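PDB 3L76: aspartokinase from Synechocystis, which probably catalyses the ATP-dependent phosphorylation of the beta-carboxyl group of L-aspartate, and binds lysine and threonine in pockets between its ACT domains. Local coordinates for residues Ile197-Leu205 / Pro215-Asn223; Val284-Gln295 / Val329-Leu337. One frame throughout, in Å; residues are numbered along the deposited sequence.

Interaction 1. Residues Ile197-Leu205 / Pro215-Asn223; sequences ITCDEMLEL and PRAVEIARN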
# COMPACT_ATOMS: atom_id res chain seq x y z
N ILE A 197 1.13 -10.42 35.80
CA ILE A 197 2.33 -9.62 35.98
C ILE A 197 1.91 -8.15 35.97
O ILE A 197 0.97 -7.79 35.26
CB ILE A 197 3.39 -9.88 34.89
CG1 ILE A 197 4.70 -9.16 35.25
CG2 ILE A 197 2.89 -9.43 33.52
CD1 ILE A 197 5.83 -9.36 34.25
N THR A 198 2.57 -7.31 36.77
CA THR A 198 2.23 -5.89 36.76
C THR A 198 2.89 -5.17 35.59
O THR A 198 3.93 -5.59 35.09
CB THR A 198 2.60 -5.16 38.09
OG1 THR A 198 4.01 -4.96 38.18
CG2 THR A 198 2.11 -5.93 39.30
N CYS A 199 2.27 -4.09 35.14
CA CYS A 199 2.86 -3.25 34.12
C CYS A 199 4.30 -2.94 34.50
O CYS A 199 5.23 -3.15 33.71
CB CYS A 199 2.07 -1.96 33.95
SG CYS A 199 0.41 -2.20 33.23
N ASP A 200 4.49 -2.45 35.72
CA ASP A 200 5.81 -2.03 36.15
C ASP A 200 6.80 -3.19 36.11
O ASP A 200 7.94 -3.02 35.68
CB ASP A 200 5.74 -1.36 37.52
CG ASP A 200 5.24 0.06 37.45
OD1 ASP A 200 5.45 0.71 36.40
OD2 ASP A 200 4.64 0.55 38.42
N GLU A 201 6.34 -4.36 36.54
CA GLU A 201 7.17 -5.55 36.50
C GLU A 201 7.48 -5.88 35.07
O GLU A 201 8.61 -6.23 34.74
CB GLU A 201 6.47 -6.74 37.18
CG GLU A 201 6.29 -6.59 38.67
CD GLU A 201 5.45 -7.68 39.28
OE1 GLU A 201 5.52 -7.87 40.51
OE2 GLU A 201 4.72 -8.36 38.53
N MET A 202 6.48 -5.77 34.21
CA MET A 202 6.63 -6.13 32.80
C MET A 202 7.65 -5.21 32.16
O MET A 202 8.44 -5.63 31.32
CB MET A 202 5.29 -6.03 32.08
CG MET A 202 5.30 -6.52 30.63
SD MET A 202 5.68 -8.27 30.47
CE MET A 202 7.28 -8.23 29.68
N LEU A 203 7.63 -3.95 32.57
CA LEU A 203 8.59 -2.97 32.08
C LEU A 203 10.01 -3.30 32.56
O LEU A 203 10.95 -3.29 31.77
CB LEU A 203 8.18 -1.56 32.50
CG LEU A 203 6.91 -0.99 31.82
CD1 LEU A 203 6.47 0.32 32.43
CD2 LEU A 203 7.13 -0.81 30.33
N GLU A 204 10.17 -3.61 33.84
CA GLU A 204 11.51 -3.93 34.34
C GLU A 204 12.00 -5.26 33.78
O GLU A 204 13.21 -5.49 33.71
CB GLU A 204 11.56 -3.93 35.87
CG GLU A 204 11.49 -2.55 36.51
CD GLU A 204 12.74 -1.70 36.27
OE1 GLU A 204 13.58 -2.06 35.43
OE2 GLU A 204 12.87 -0.63 36.91
N LEU A 205 11.07 -6.11 33.36
CA LEU A 205 11.42 -7.40 32.76
C LEU A 205 11.19 -7.37 31.25
O LEU A 205 10.87 -8.40 30.64
CB LEU A 205 10.62 -8.55 33.40
CG LEU A 205 10.94 -8.90 34.86
CD1 LEU A 205 9.80 -9.66 35.55
CD2 LEU A 205 12.25 -9.69 34.95
N PRO A 215 7.26 -2.43 25.19
CA PRO A 215 7.23 -1.70 26.46
C PRO A 215 6.37 -0.43 26.44
O PRO A 215 5.66 -0.18 27.43
CB PRO A 215 8.71 -1.37 26.72
CG PRO A 215 9.41 -2.54 26.13
CD PRO A 215 8.62 -2.92 24.89
N ARG A 216 6.43 0.35 25.36
CA ARG A 216 5.68 1.60 25.26
C ARG A 216 4.18 1.37 25.44
O ARG A 216 3.47 2.21 25.99
CB ARG A 216 5.95 2.32 23.94
CG ARG A 216 5.13 3.60 23.72
CD ARG A 216 6.01 4.82 23.56
NE ARG A 216 7.32 4.45 23.01
CZ ARG A 216 8.38 5.26 22.97
NH1 ARG A 216 8.30 6.50 23.44
NH2 ARG A 216 9.52 4.82 22.46
N ALA A 217 3.72 0.21 24.98
CA ALA A 217 2.31 -0.13 25.05
C ALA A 217 1.86 -0.56 26.45
O ALA A 217 0.77 -0.18 26.93
CB ALA A 217 1.99 -1.21 24.02
N VAL A 218 2.69 -1.35 27.12
CA VAL A 218 2.37 -1.71 28.50
C VAL A 218 2.36 -0.46 29.39
O VAL A 218 1.56 -0.37 30.31
CB VAL A 218 3.27 -2.85 29.04
CG1 VAL A 218 4.68 -2.66 28.59
CG2 VAL A 218 3.20 -2.90 30.55
N GLU A 219 3.22 0.51 29.06
CA GLU A 219 3.28 1.76 29.79
C GLU A 219 2.06 2.66 29.53
O GLU A 219 1.61 3.39 30.41
CB GLU A 219 4.58 2.50 29.47
CG GLU A 219 4.66 3.93 30.03
CD GLU A 219 6.03 4.54 29.77
OE1 GLU A 219 6.96 4.30 30.58
OE2 GLU A 219 6.17 5.22 28.73
N ILE A 220 1.53 2.61 28.31
CA ILE A 220 0.31 3.36 28.01
C ILE A 220 -0.84 2.72 28.76
O ILE A 220 -1.61 3.42 29.41
CB ILE A 220 0.04 3.44 26.50
CG1 ILE A 220 1.00 4.44 25.86
CG2 ILE A 220 -1.38 3.89 26.23
CD1 ILE A 220 1.15 4.23 24.37
N ALA A 221 -0.92 1.39 28.73
CA ALA A 221 -1.94 0.66 29.48
C ALA A 221 -1.92 0.99 30.97
O ALA A 221 -2.97 1.28 31.56
CB ALA A 221 -1.81 -0.84 29.27
N ARG A 222 -0.74 0.97 31.57
CA ARG A 222 -0.64 1.32 32.98
C ARG A 222 -1.20 2.72 33.22
O ARG A 222 -1.96 2.94 34.17
CB ARG A 222 0.81 1.29 33.50
CG ARG A 222 0.93 1.60 35.01
CD ARG A 222 2.34 2.04 35.43
NE ARG A 222 2.71 3.33 34.87
CZ ARG A 222 3.93 3.64 34.45
NH1 ARG A 222 4.91 2.75 34.52
NH2 ARG A 222 4.18 4.84 33.94
N ASN A 223 -0.83 3.66 32.36
CA ASN A 223 -1.23 5.05 32.58
C ASN A 223 -2.72 5.34 32.38
O ASN A 223 -3.22 6.31 32.93
CB ASN A 223 -0.39 6.00 31.73
CG ASN A 223 1.04 6.16 32.23
OD1 ASN A 223 1.41 5.73 33.33
ND2 ASN A 223 1.86 6.79 31.41

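Interaction 2. Residues Val284-Gln295 / Val329-Leu337; sequences VASKLFRDIAQQ and VTSAIAPAL. With THR (threonine), chain C.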
# COMPACT_ATOMS: atom_id res chain seq x y z
N VAL A 284 30.51 -11.53 50.92
CA VAL A 284 30.51 -10.25 51.61
C VAL A 284 29.13 -9.57 51.57
O VAL A 284 28.54 -9.30 52.62
CB VAL A 284 31.57 -9.31 51.06
CG1 VAL A 284 31.60 -8.03 51.87
CG2 VAL A 284 32.93 -9.98 51.11
N ALA A 285 28.62 -9.30 50.37
CA ALA A 285 27.33 -8.61 50.28
C ALA A 285 26.26 -9.46 50.94
O ALA A 285 25.42 -8.93 51.67
CB ALA A 285 26.96 -8.29 48.83
N SER A 286 26.31 -10.76 50.70
CA SER A 286 25.39 -11.70 51.34
C SER A 286 25.28 -11.45 52.85
O SER A 286 24.19 -11.24 53.37
CB SER A 286 25.83 -13.13 51.09
OG SER A 286 24.88 -14.03 51.62
N LYS A 287 26.42 -11.44 53.55
CA LYS A 287 26.41 -11.26 55.00
C LYS A 287 25.88 -9.91 55.45
O LYS A 287 25.06 -9.83 56.36
CB LYS A 287 27.79 -11.51 55.64
CG LYS A 287 27.77 -11.28 57.14
CD LYS A 287 28.88 -12.01 57.87
CE LYS A 287 28.44 -12.39 59.29
NZ LYS A 287 27.36 -13.42 59.31
N LEU A 288 26.37 -8.84 54.83
CA LEU A 288 25.89 -7.49 55.12
C LEU A 288 24.36 -7.43 55.16
O LEU A 288 23.76 -7.08 56.18
CB LEU A 288 26.37 -6.52 54.04
CG LEU A 288 26.71 -5.08 54.45
CD1 LEU A 288 26.62 -4.14 53.24
CD2 LEU A 288 25.84 -4.58 55.58
N PHE A 289 23.73 -7.78 54.05
CA PHE A 289 22.31 -7.53 53.92
C PHE A 289 21.49 -8.57 54.67
O PHE A 289 20.38 -8.29 55.11
CB PHE A 289 21.91 -7.40 52.44
CG PHE A 289 22.54 -6.22 51.75
CD1 PHE A 289 22.05 -4.93 51.96
CD2 PHE A 289 23.62 -6.38 50.91
CE1 PHE A 289 22.63 -3.83 51.34
CE2 PHE A 289 24.22 -5.29 50.28
CZ PHE A 289 23.72 -4.01 50.49
N ARG A 290 22.04 -9.76 54.83
CA ARG A 290 21.37 -10.76 55.65
C ARG A 290 21.18 -10.21 57.06
O ARG A 290 20.07 -10.19 57.57
CB ARG A 290 22.13 -12.08 55.67
CG ARG A 290 21.90 -12.98 54.47
CD ARG A 290 22.33 -14.40 54.79
NE ARG A 290 23.65 -14.43 55.41
CZ ARG A 290 24.72 -15.00 54.88
NH1 ARG A 290 24.64 -15.62 53.70
NH2 ARG A 290 25.88 -14.96 55.52
N ASP A 291 22.26 -9.75 57.68
CA ASP A 291 22.18 -9.23 59.05
C ASP A 291 21.27 -8.01 59.14
O ASP A 291 20.44 -7.93 60.04
CB ASP A 291 23.56 -8.92 59.62
CG ASP A 291 24.45 -10.15 59.72
OD1 ASP A 291 23.93 -11.28 59.67
OD2 ASP A 291 25.68 -9.98 59.85
N ILE A 292 21.42 -7.07 58.21
CA ILE A 292 20.53 -5.91 58.18
C ILE A 292 19.05 -6.32 58.13
O ILE A 292 18.20 -5.71 58.80
CB ILE A 292 20.84 -4.98 57.01
CG1 ILE A 292 22.26 -4.43 57.14
CG2 ILE A 292 19.82 -3.84 56.93
CD1 ILE A 292 22.74 -3.65 55.93
N ALA A 293 18.75 -7.36 57.37
CA ALA A 293 17.36 -7.78 57.22
C ALA A 293 16.84 -8.43 58.49
O ALA A 293 15.64 -8.36 58.79
CB ALA A 293 17.22 -8.72 56.03
N GLN A 294 17.73 -9.06 59.25
CA GLN A 294 17.37 -9.63 60.55
C GLN A 294 16.85 -8.57 61.52
O GLN A 294 16.05 -8.87 62.40
CB GLN A 294 18.55 -10.37 61.16
CG GLN A 294 18.81 -11.75 60.56
CD GLN A 294 20.05 -12.41 61.14
OE1 GLN A 294 20.95 -11.74 61.65
NE2 GLN A 294 20.11 -13.74 61.05
N GLN A 295 17.29 -7.33 61.36
CA GLN A 295 16.68 -6.20 62.06
C GLN A 295 15.36 -5.72 61.44
O GLN A 295 14.77 -4.75 61.91
CB GLN A 295 17.66 -5.03 62.12
CG GLN A 295 18.92 -5.32 62.88
CD GLN A 295 18.65 -5.86 64.27
OE1 GLN A 295 19.16 -6.92 64.65
NE2 GLN A 295 17.82 -5.15 65.03
N VAL A 329 23.74 -1.29 63.08
CA VAL A 329 23.79 -2.69 62.64
C VAL A 329 24.96 -2.92 61.71
O VAL A 329 25.69 -3.91 61.84
CB VAL A 329 22.52 -3.11 61.90
CG1 VAL A 329 22.60 -4.59 61.57
CG2 VAL A 329 21.29 -2.80 62.74
N THR A 330 25.13 -2.02 60.74
CA THR A 330 26.24 -2.09 59.81
C THR A 330 27.57 -2.00 60.56
O THR A 330 28.48 -2.78 60.31
CB THR A 330 26.14 -1.00 58.71
OG1 THR A 330 24.89 -1.13 58.01
CG2 THR A 330 27.29 -1.11 57.71
N SER A 331 27.67 -1.06 61.50
CA SER A 331 28.88 -0.91 62.31
C SER A 331 29.25 -2.19 63.05
O SER A 331 30.42 -2.40 63.38
CB SER A 331 28.76 0.25 63.30
OG SER A 331 28.94 1.50 62.64
N ALA A 332 28.26 -3.04 63.29
CA ALA A 332 28.49 -4.25 64.07
C ALA A 332 28.88 -5.47 63.23
O ALA A 332 29.64 -6.32 63.66
CB ALA A 332 27.28 -4.55 64.94
N ILE A 333 28.34 -5.55 62.02
CA ILE A 333 28.73 -6.61 61.09
C ILE A 333 30.15 -6.39 60.57
O ILE A 333 30.92 -7.35 60.41
CB ILE A 333 27.80 -6.65 59.88
CG1 ILE A 333 26.34 -6.57 60.32
CG2 ILE A 333 28.07 -7.89 59.06
CD1 ILE A 333 25.39 -6.31 59.18
N ALA A 334 30.49 -5.14 60.32
CA ALA A 334 31.77 -4.78 59.69
C ALA A 334 33.01 -5.53 60.19
O ALA A 334 33.75 -6.10 59.39
CB ALA A 334 31.99 -3.25 59.75
N PRO A 335 33.28 -5.50 61.51
CA PRO A 335 34.49 -6.17 62.00
C PRO A 335 34.61 -7.63 61.53
O PRO A 335 35.72 -8.11 61.29
CB PRO A 335 34.34 -6.10 63.52
CG PRO A 335 33.52 -4.88 63.75
CD PRO A 335 32.53 -4.84 62.60
N ALA A 336 33.49 -8.30 61.37
CA ALA A 336 33.48 -9.68 60.87
C ALA A 336 33.96 -9.81 59.42
O ALA A 336 34.21 -10.92 58.96
CB ALA A 336 32.10 -10.30 61.03
N LEU A 337 34.06 -8.69 58.70
CA LEU A 337 34.54 -8.73 57.32
C LEU A 337 36.04 -8.41 57.22
O LEU A 337 36.57 -8.25 56.12
CB LEU A 337 33.76 -7.75 56.44
CG LEU A 337 32.45 -8.10 55.72
CD1 LEU A 337 31.81 -9.38 56.19
CD2 LEU A 337 31.46 -6.93 55.80
N THR C . 32.25 -9.27 45.75
CA THR C . 31.51 -9.23 47.02
C THR C . 30.46 -10.34 47.11
O THR C . 30.26 -11.09 46.15
CB THR C . 30.86 -7.86 47.27
OG1 THR C . 29.91 -7.57 46.24
CG2 THR C . 31.93 -6.78 47.26
OXT THR C . 29.82 -10.49 48.16

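Interaction 1. Residues Ile197-Leu205 / Pro215-Asn223
Leu203 lies over the face of helix 215-223 as a knob in a hole formed by Pro215, Val218, Glu219 and Arg222, its two methyls parting to different walls. CD2 comes within 3.5 Å of Val218 CG1 and also rests on Pro215, whereas CD1 turns to Glu219 CB and to the guanidinium of Arg222, which it approaches obliquely. One turn before Leu203, Cys199 CB is set against Val218 CG2 at 3.7 Å. The valine chi1 of 40° places CG1 between the backbone N and the carbonyl carbon and leaves CG2 anti to N, facing the first turn of helix 199-204, where it brushes Met202 CB as well. Cys199 CB also meets Arg222 CB at 3.5 Å, which puts the base of the arginine chain in the apolar layer.

The two short helices run antiparallel at 162°, their axes 9.3 Å apart, within the amino acid kinase domain. Glu204 of the first hydrogen-bonds Ser392 and Ser564 of the regulatory part, and Cys199 and Val218 both reach Val242 of strand 240-243, closing the layer against the sheet.

Arg222 bends at chi3 and carries its guanidinium to the margin of the contact, where NH1 makes a salt bridge of 2.8 Å to Asp200 OD1, nearly in line with the C-O bond but tilted from the guanidinium plane, its N-H bent at 136°. NE and NH2 together grip Asn223 OD1 from one face of the amide, and NH2 has a second carboxylate partner in Asp262. A methionine here would probably leave Asp200 without its charged mate and strip Asn223 OD1 of both these donors. Glu219, in contrast, sends its carboxylate to the backbone N of Ala363.

Interaction 2. Residues Val284-Gln295 / Val329-Leu337
With CG1 anti to the carbonyl carbon (chi1 -47°) and chi2 extended, Ile333 drives CD1 into a hole between Lys287, Leu288, Asp291 and Ile292 of helix 284-294. CD1 sits beside Asp291 CB and meets Leu288 CD2 at 4.0 Å, the side chains crossing at about a right angle. Its other branch, CG2, runs past Lys287 CG at 3.9 Å, the two chains pointing in opposite directions.

At one end of the contact Val329 packs on Gln295 CG and Ile292; at the other, Val284 CG1 touches Leu337 CG at 3.9 Å. Helices 284-294 and 323-333 are the pair that covers the sheet of this ACT domain, crossing here at 136°. Beneath them, Val284 and Leu337 share Val278 of strand 271-279, while Ile292 and Thr330 share Phe316 of strand 311-318. Thr330 OG1 is hydrogen-bonded to Ala326 O of its own helix, which satisfies this buried hydroxyl.

At its N-terminal end, helix 284-294 also serves the effector site: Ala285 N donates to OXT of the bound threonine at 2.8 Å (N-H...O angle 164°), and the helix dipole would probably favour the carboxylate there. Asp280, Gln304 and, from another ACT domain, Asn557 and Ile558 also hydrogen-bond the ligand. Between the helices, mainly branched aliphatic groups and methylene carbons meet, with the Asp291 carboxylate along Ile333 at the partly exposed edge; this implies cohesion through shape and burial, the polar bonds lying within each helix or at the ligand.

The contacts occupy different domains, with centres about 35 Å apart and nearest atoms about 18 Å apart, and share no helix or strand. Interaction 1 lies about 9 Å from the centre of the folded chain, in the kinase domain where it meets the regulatory part; interaction 2 lies farther out, in an ACT domain. Both are largely buried antiparallel-leaning helix pairs built on a knob-into-hole, yet the knob comes from the earlier helix in 197-205 / 215-223 and from the later one in 284-295 / 329-337. The first adds a charged bridge at its margin; the second is mainly apolar between its helices, and its polar link is the backbone N-H of Ala285 to the bound threonine.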